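Local coordinates for protein MIPZ (Caulobacter crescentus, PDB 2XJ9) that probably acts as a dimerizing, nucleoid-binding P-loop ATPase that inhibits cell division and positions the division plane in a gradient-dependent way, at residues Glu87-Gly92 against Ser116-Met121. The protein carries 1 engineered substitution. Sequence-based numbering, arbitrary orientation.
Sequences EEQVAG and SAITRM
V90 meets A117, I118 and M121 with its two methyl branches, and this apolar patch carries most of the contact between the two helical segments. V90 CG1 reaches M121, whose terminal CE comes to 3.6 Å, and the two side chains cross at about a right angle. V90 CG2 lies against A117 CB at 3.9 Å and against I118 CG2 at 4.1 Å. With CG1 anti to the backbone N (chi1 180°), one branch of V90 goes to M121 and the other to A117 and I118 together, which a beta-branched residue does without a long, flexible chain. Replacing V90 with alanine removes both methyls and would probably cost M121 CE its contact across this pair and leave a gap beside A117. I118 turns its short branch to the other helix: I118 CG2 sits 3.7 Å from V90 N, against backbone as much as side chain, and 4.0 Å from Q89 CB. Methionine suits its place because the chain of M121 bends at chi2 and chi3, bringing SD and CE against V90 CG1, while the single methyl of A117 fits against V90 CG2.

Around this patch, F93 of helix 86-103 also packs on I118 and M121, and I118 and Q89 touch L41 and L43 respectively. S116 is the N-cap of helix 117-124, where its small hydroxyl accepts a weak bond, T119 N to S116 OG 3.3 Å. The segments' axes approach to 9.5 Å at a crossing angle of -40°. The side chain of I118 lies about 13 Å from the bound nucleotide analogue and from a magnesium ion. In this P-loop NTPase fold the pair joins the start of helix 86-103, which precedes strand 106-110, to the start of helix 117-124, which follows it.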
loop_
_atom_site.group_PDB
_atom_site.type_symbol
_atom_site.label_atom_id
_atom_site.label_comp_id
_atom_site.label_asym_id
_atom_site.label_seq_id
_atom_site.Cartn_x
_atom_site.Cartn_y
_atom_site.Cartn_z
ATOM N N GLU A 87 -7.936 -19.898 -12.722
ATOM C CA GLU A 87 -7.455 -20.668 -13.880
ATOM C C GLU A 87 -7.074 -19.821 -15.108
ATOM O O GLU A 87 -5.997 -19.994 -15.670
ATOM C CB GLU A 87 -8.482 -21.729 -14.291
ATOM C CG GLU A 87 -9.872 -21.142 -14.564
ATOM C CD GLU A 87 -10.808 -22.097 -15.294
ATOM O OE1 GLU A 87 -11.972 -21.706 -15.563
ATOM O OE2 GLU A 87 -10.377 -23.230 -15.601
ATOM N N GLU A 88 -7.947 -18.923 -15.540
ATOM C CA GLU A 88 -7.637 -18.133 -16.724
ATOM C C GLU A 88 -6.472 -17.193 -16.474
ATOM O O GLU A 88 -5.673 -16.933 -17.369
ATOM C CB GLU A 88 -8.850 -17.342 -17.202
ATOM C CG GLU A 88 -9.876 -18.152 -17.962
ATOM C CD GLU A 88 -11.010 -17.286 -18.495
ATOM O OE1 GLU A 88 -12.183 -17.690 -18.321
ATOM O OE2 GLU A 88 -10.729 -16.208 -19.085
ATOM N N GLN A 89 -6.389 -16.665 -15.258
ATOM C CA GLN A 89 -5.294 -15.762 -14.906
ATOM C C GLN A 89 -3.984 -16.528 -14.956
ATOM O O GLN A 89 -3.031 -16.103 -15.614
ATOM C CB GLN A 89 -5.496 -15.161 -13.517
ATOM C CG GLN A 89 -6.604 -14.138 -13.442
ATOM C CD GLN A 89 -7.006 -13.857 -12.026
ATOM O OE1 GLN A 89 -6.179 -13.923 -11.112
ATOM N NE2 GLN A 89 -8.275 -13.548 -11.823
ATOM N N VAL A 90 -3.957 -17.668 -14.266
ATOM C CA VAL A 90 -2.817 -18.574 -14.289
ATOM C C VAL A 90 -2.393 -18.958 -15.700
ATOM O O VAL A 90 -1.204 -18.992 -16.000
ATOM C CB VAL A 90 -3.144 -19.848 -13.560
ATOM C CG1 VAL A 90 -1.941 -20.781 -13.603
ATOM C CG2 VAL A 90 -3.566 -19.530 -12.147
ATOM N N ALA A 91 -3.365 -19.258 -16.560
ATOM C CA ALA A 91 -3.077 -19.577 -17.956
ATOM C C ALA A 91 -2.334 -18.440 -18.639
ATOM O O ALA A 91 -1.337 -18.672 -19.317
ATOM C CB ALA A 91 -4.348 -19.905 -18.702
ATOM N N GLY A 92 -2.831 -17.214 -18.444
ATOM C CA GLY A 92 -2.183 -15.992 -18.917
ATOM C C GLY A 92 -0.762 -15.814 -18.410
ATOM O O GLY A 92 0.144 -15.516 -19.185
ATOM N N SER A 116 -3.046 -14.316 -4.165
ATOM C CA SER A 116 -3.666 -14.848 -5.378
ATOM C C SER A 116 -2.913 -16.051 -5.915
ATOM O O SER A 116 -1.815 -16.378 -5.456
ATOM C CB SER A 116 -3.791 -13.777 -6.468
ATOM O OG SER A 116 -2.531 -13.248 -6.845
ATOM N N ALA A 117 -3.508 -16.711 -6.897
ATOM C CA ALA A 117 -2.890 -17.902 -7.443
ATOM C C ALA A 117 -1.600 -17.505 -8.140
ATOM O O ALA A 117 -0.530 -18.049 -7.860
ATOM C CB ALA A 117 -3.830 -18.592 -8.411
ATOM N N ILE A 118 -1.701 -16.547 -9.055
ATOM C CA ILE A 118 -0.535 -16.171 -9.829
ATOM C C ILE A 118 0.568 -15.648 -8.917
ATOM O O ILE A 118 1.744 -15.937 -9.099
ATOM C CB ILE A 118 -0.889 -15.182 -10.919
ATOM C CG1 ILE A 118 -1.510 -13.926 -10.330
ATOM C CG2 ILE A 118 -1.864 -15.820 -11.893
ATOM C CD1 ILE A 118 -1.879 -12.902 -11.394
ATOM N N THR A 119 0.186 -14.897 -7.901
ATOM C CA THR A 119 1.160 -14.490 -6.911
ATOM C C THR A 119 1.882 -15.686 -6.291
ATOM O O THR A 119 3.102 -15.731 -6.300
ATOM C CB THR A 119 0.527 -13.622 -5.836
ATOM O OG1 THR A 119 0.643 -12.257 -6.244
ATOM C CG2 THR A 119 1.243 -13.811 -4.502
ATOM N N ARG A 120 1.137 -16.651 -5.762
ATOM C CA ARG A 120 1.756 -17.838 -5.174
ATOM C C ARG A 120 2.619 -18.622 -6.175
ATOM O O ARG A 120 3.621 -19.243 -5.815
ATOM C CB ARG A 120 0.682 -18.764 -4.635
ATOM C CG ARG A 120 -0.302 -18.118 -3.703
ATOM C CD ARG A 120 -0.472 -19.053 -2.534
ATOM N NE ARG A 120 -1.133 -18.426 -1.440
ATOM C CZ ARG A 120 -0.710 -18.084 -0.225
ATOM N NH1 ARG A 120 0.503 -18.311 0.275
ATOM N NH2 ARG A 120 -1.618 -17.490 0.524
ATOM N N MET A 121 2.208 -18.607 -7.436
ATOM C CA MET A 121 2.929 -19.307 -8.488
ATOM C C MET A 121 4.267 -18.653 -8.744
ATOM O O MET A 121 5.233 -19.316 -9.112
ATOM C CB MET A 121 2.127 -19.287 -9.788
ATOM C CG MET A 121 0.984 -20.258 -9.843
ATOM S SD MET A 121 1.244 -21.281 -11.287
ATOM C CE MET A 121 1.383 -20.041 -12.566
#